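PDB 2VRS: sigma-C capsid protein from Avian reovirus, which attaches the virus to host cells as a homotrimeric fibre of the capsid and induces apoptosis in them. Local coordinates for residues C[179-182]-C[183-187]. Residues are numbered along the deposited sequence; the frame is centred on the assembly and turned at random.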
ATOM      1  N   VAL C 179     -12.682  17.257 -10.211  1.00 13.85           N
ATOM      2  CA  VAL C 179     -11.412  17.829  -9.722  1.00 19.80           C
ATOM      3  C   VAL C 179     -11.705  18.538  -8.419  1.00 19.55           C
ATOM      4  O   VAL C 179     -12.770  19.147  -8.268  1.00 16.88           O
ATOM      5  CB  VAL C 179     -10.780  18.784 -10.798  1.00 22.29           C
ATOM      6  CG1 VAL C 179     -11.647  20.037 -11.005  1.00 21.61           C
ATOM      7  CG2 VAL C 179      -9.352  19.177 -10.416  1.00 23.70           C
ATOM      8  N   TYR C 180     -10.785  18.404  -7.468  1.00 14.78           N
ATOM      9  CA  TYR C 180     -10.845  19.143  -6.200  1.00 16.51           C
ATOM     10  C   TYR C 180     -10.321  20.558  -6.373  1.00 24.36           C
ATOM     11  O   TYR C 180      -9.193  20.747  -6.774  1.00 21.08           O
ATOM     12  CB  TYR C 180     -10.059  18.421  -5.095  1.00 18.47           C
ATOM     13  CG  TYR C 180     -10.860  17.261  -4.513  1.00 14.92           C
ATOM     14  CD1 TYR C 180     -10.787  15.992  -5.106  1.00 14.68           C
ATOM     15  CD2 TYR C 180     -11.711  17.458  -3.435  1.00 16.59           C
ATOM     16  CE1 TYR C 180     -11.535  14.920  -4.588  1.00 17.64           C
ATOM     17  CE2 TYR C 180     -12.492  16.396  -2.916  1.00 14.30           C
ATOM     18  CZ  TYR C 180     -12.368  15.132  -3.514  1.00 15.78           C
ATOM     19  OH  TYR C 180     -13.123  14.118  -2.996  1.00 16.76           O
ATOM     20  N   SER C 181     -11.171  21.526  -6.081  1.00 20.08           N
ATOM     21  CA  SER C 181     -10.740  22.946  -6.026  1.00 21.75           C
ATOM     22  C   SER C 181     -10.078  23.280  -4.681  1.00 22.75           C
ATOM     23  O   SER C 181      -9.316  24.238  -4.578  1.00 23.44           O
ATOM     24  CB  SER C 181     -11.906  23.877  -6.335  1.00 18.03           C
ATOM     25  OG  SER C 181     -13.007  23.646  -5.455  1.00 19.55           O
ATOM     26  N   SER C 182     -10.383  22.509  -3.641  1.00 15.41           N
ATOM     27  CA  SER C 182      -9.702  22.570  -2.336  1.00 20.15           C
ATOM     28  C   SER C 182      -9.926  21.251  -1.642  1.00 24.66           C
ATOM     29  O   SER C 182     -10.630  20.410  -2.188  1.00 22.08           O
ATOM     30  CB  SER C 182     -10.281  23.681  -1.484  1.00 24.66           C
ATOM     31  OG  SER C 182     -11.650  23.481  -1.211  1.00 24.51           O
ATOM     32  N   SER C 183      -9.383  21.067  -0.435  1.00 21.72           N
ATOM     33  CA  SER C 183      -9.482  19.742   0.231  1.00 19.29           C
ATOM     34  C   SER C 183     -10.950  19.337   0.520  1.00 19.09           C
ATOM     35  O   SER C 183     -11.250  18.147   0.665  1.00 20.79           O
ATOM     36  CB  SER C 183      -8.673  19.725   1.518  1.00 22.87           C
ATOM     37  OG  SER C 183      -9.245  20.642   2.448  1.00 27.71           O
ATOM     38  N   ARG C 184     -11.845  20.317   0.636  1.00 19.98           N
ATOM     39  CA  ARG C 184     -13.238  20.035   1.021  1.00 20.72           C
ATOM     40  C   ARG C 184     -14.226  20.019  -0.146  1.00 20.94           C
ATOM     41  O   ARG C 184     -15.400  19.735   0.058  1.00 19.12           O
ATOM     42  CB  ARG C 184     -13.751  21.056   2.054  1.00 18.98           C
ATOM     43  CG  ARG C 184     -13.025  20.973   3.399  1.00 24.62           C
ATOM     44  CD  ARG C 184     -13.526  22.088   4.345  1.00 26.13           C
ATOM     45  NE  ARG C 184     -14.956  22.011   4.670  1.00 27.07           N
ATOM     46  CZ  ARG C 184     -15.470  21.312   5.673  1.00 22.31           C
ATOM     47  NH1 ARG C 184     -14.692  20.594   6.460  1.00 27.73           N
ATOM     48  NH2 ARG C 184     -16.786  21.327   5.892  1.00 32.80           N
ATOM     49  N   VAL C 185     -13.771  20.336  -1.357  1.00 19.58           N
ATOM     50  CA  VAL C 185     -14.729  20.610  -2.439  1.00 19.85           C
ATOM     51  C   VAL C 185     -14.238  20.028  -3.751  1.00 19.19           C
ATOM     52  O   VAL C 185     -13.140  20.348  -4.195  1.00 17.31           O
ATOM     53  CB  VAL C 185     -14.945  22.159  -2.672  1.00 17.06           C
ATOM     54  CG1 VAL C 185     -15.966  22.412  -3.794  1.00 17.96           C
ATOM     55  CG2 VAL C 185     -15.342  22.854  -1.399  1.00 18.91           C
ATOM     56  N   PHE C 186     -15.062  19.202  -4.398  1.00 17.40           N
ATOM     57  CA  PHE C 186     -14.806  18.818  -5.759  1.00 18.11           C
ATOM     58  C   PHE C 186     -15.995  19.146  -6.638  1.00 19.24           C
ATOM     59  O   PHE C 186     -17.129  19.288  -6.161  1.00 18.54           O
ATOM     60  CB  PHE C 186     -14.379  17.333  -5.936  1.00 15.78           C
ATOM     61  CG  PHE C 186     -15.480  16.323  -5.680  1.00 14.76           C
ATOM     62  CD1 PHE C 186     -15.698  15.858  -4.382  1.00 15.23           C
ATOM     63  CD2 PHE C 186     -16.227  15.764  -6.759  1.00 14.62           C
ATOM     64  CE1 PHE C 186     -16.664  14.903  -4.132  1.00 17.10           C
ATOM     65  CE2 PHE C 186     -17.196  14.780  -6.533  1.00 16.29           C
ATOM     66  CZ  PHE C 186     -17.434  14.362  -5.202  1.00 14.89           C
ATOM     67  N   THR C 187     -15.702  19.315  -7.910  1.00 16.45           N
ATOM     68  CA  THR C 187     -16.714  19.595  -8.929  1.00 17.35           C
ATOM     69  C   THR C 187     -16.568  18.592 -10.079  1.00 18.21           C
ATOM     70  O   THR C 187     -15.463  18.311 -10.541  1.00 17.24           O
ATOM     71  CB  THR C 187     -16.570  21.049  -9.437  1.00 17.74           C
ATOM     72  OG1 THR C 187     -16.764  21.933  -8.319  1.00 19.42           O
ATOM     73  CG2 THR C 187     -17.594  21.358 -10.537  1.00 18.71           C
TER
HETATM   74  O   HOH W   1     -14.816  23.324  -7.194  1.00 40.59           O
HETATM   75  O   HOH W   2     -11.969  23.420   1.318  1.00 35.87           O
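Tyr180 turns one face of its ring to the CB of Phe186, which sits 3.5 Å from the centroid of the Tyr180 ring and only 7° off the ring normal, a CH-pi contact over the middle of the face. Phe186 CG lies between its own backbone N and carbonyl carbon (chi1 70°), and from there the phenyl ring leans across the far end of the tyrosine, CD1 reaching 3.4 Å from Tyr180 OH. The two ring planes meet obliquely, at 53°. Both residues are buried; Tyr180 also meets the ring of Phe159, and Phe186 that of Phe133.

This non-hydrogen-bonded pair belongs to the tip of the beta hairpin made by strands 170-180 and 185-191 in the C-terminal domain of the fibre. Val179 and Thr187 exchange two backbone bonds, then a classic beta bulge sets Ser181 and Ser182 against Val185, and a type I turn from Ser182 to Val185 reverses the chain. Ser181 N donates to Val185 O at 3.0 Å, and the hydrogen bond from Val185 N to Ser182 O closes the turn.

On the face with Val179, Ser182 and Thr187, Val185 turns CG2 to Ser182 OG (3.7 Å), and its CG1 comes 3.6 Å from Ser181 OG. One water bridges Ser181 OG and Thr187 OG1, which also bonds Thr132; another links Ser182 OG to Arg184 N.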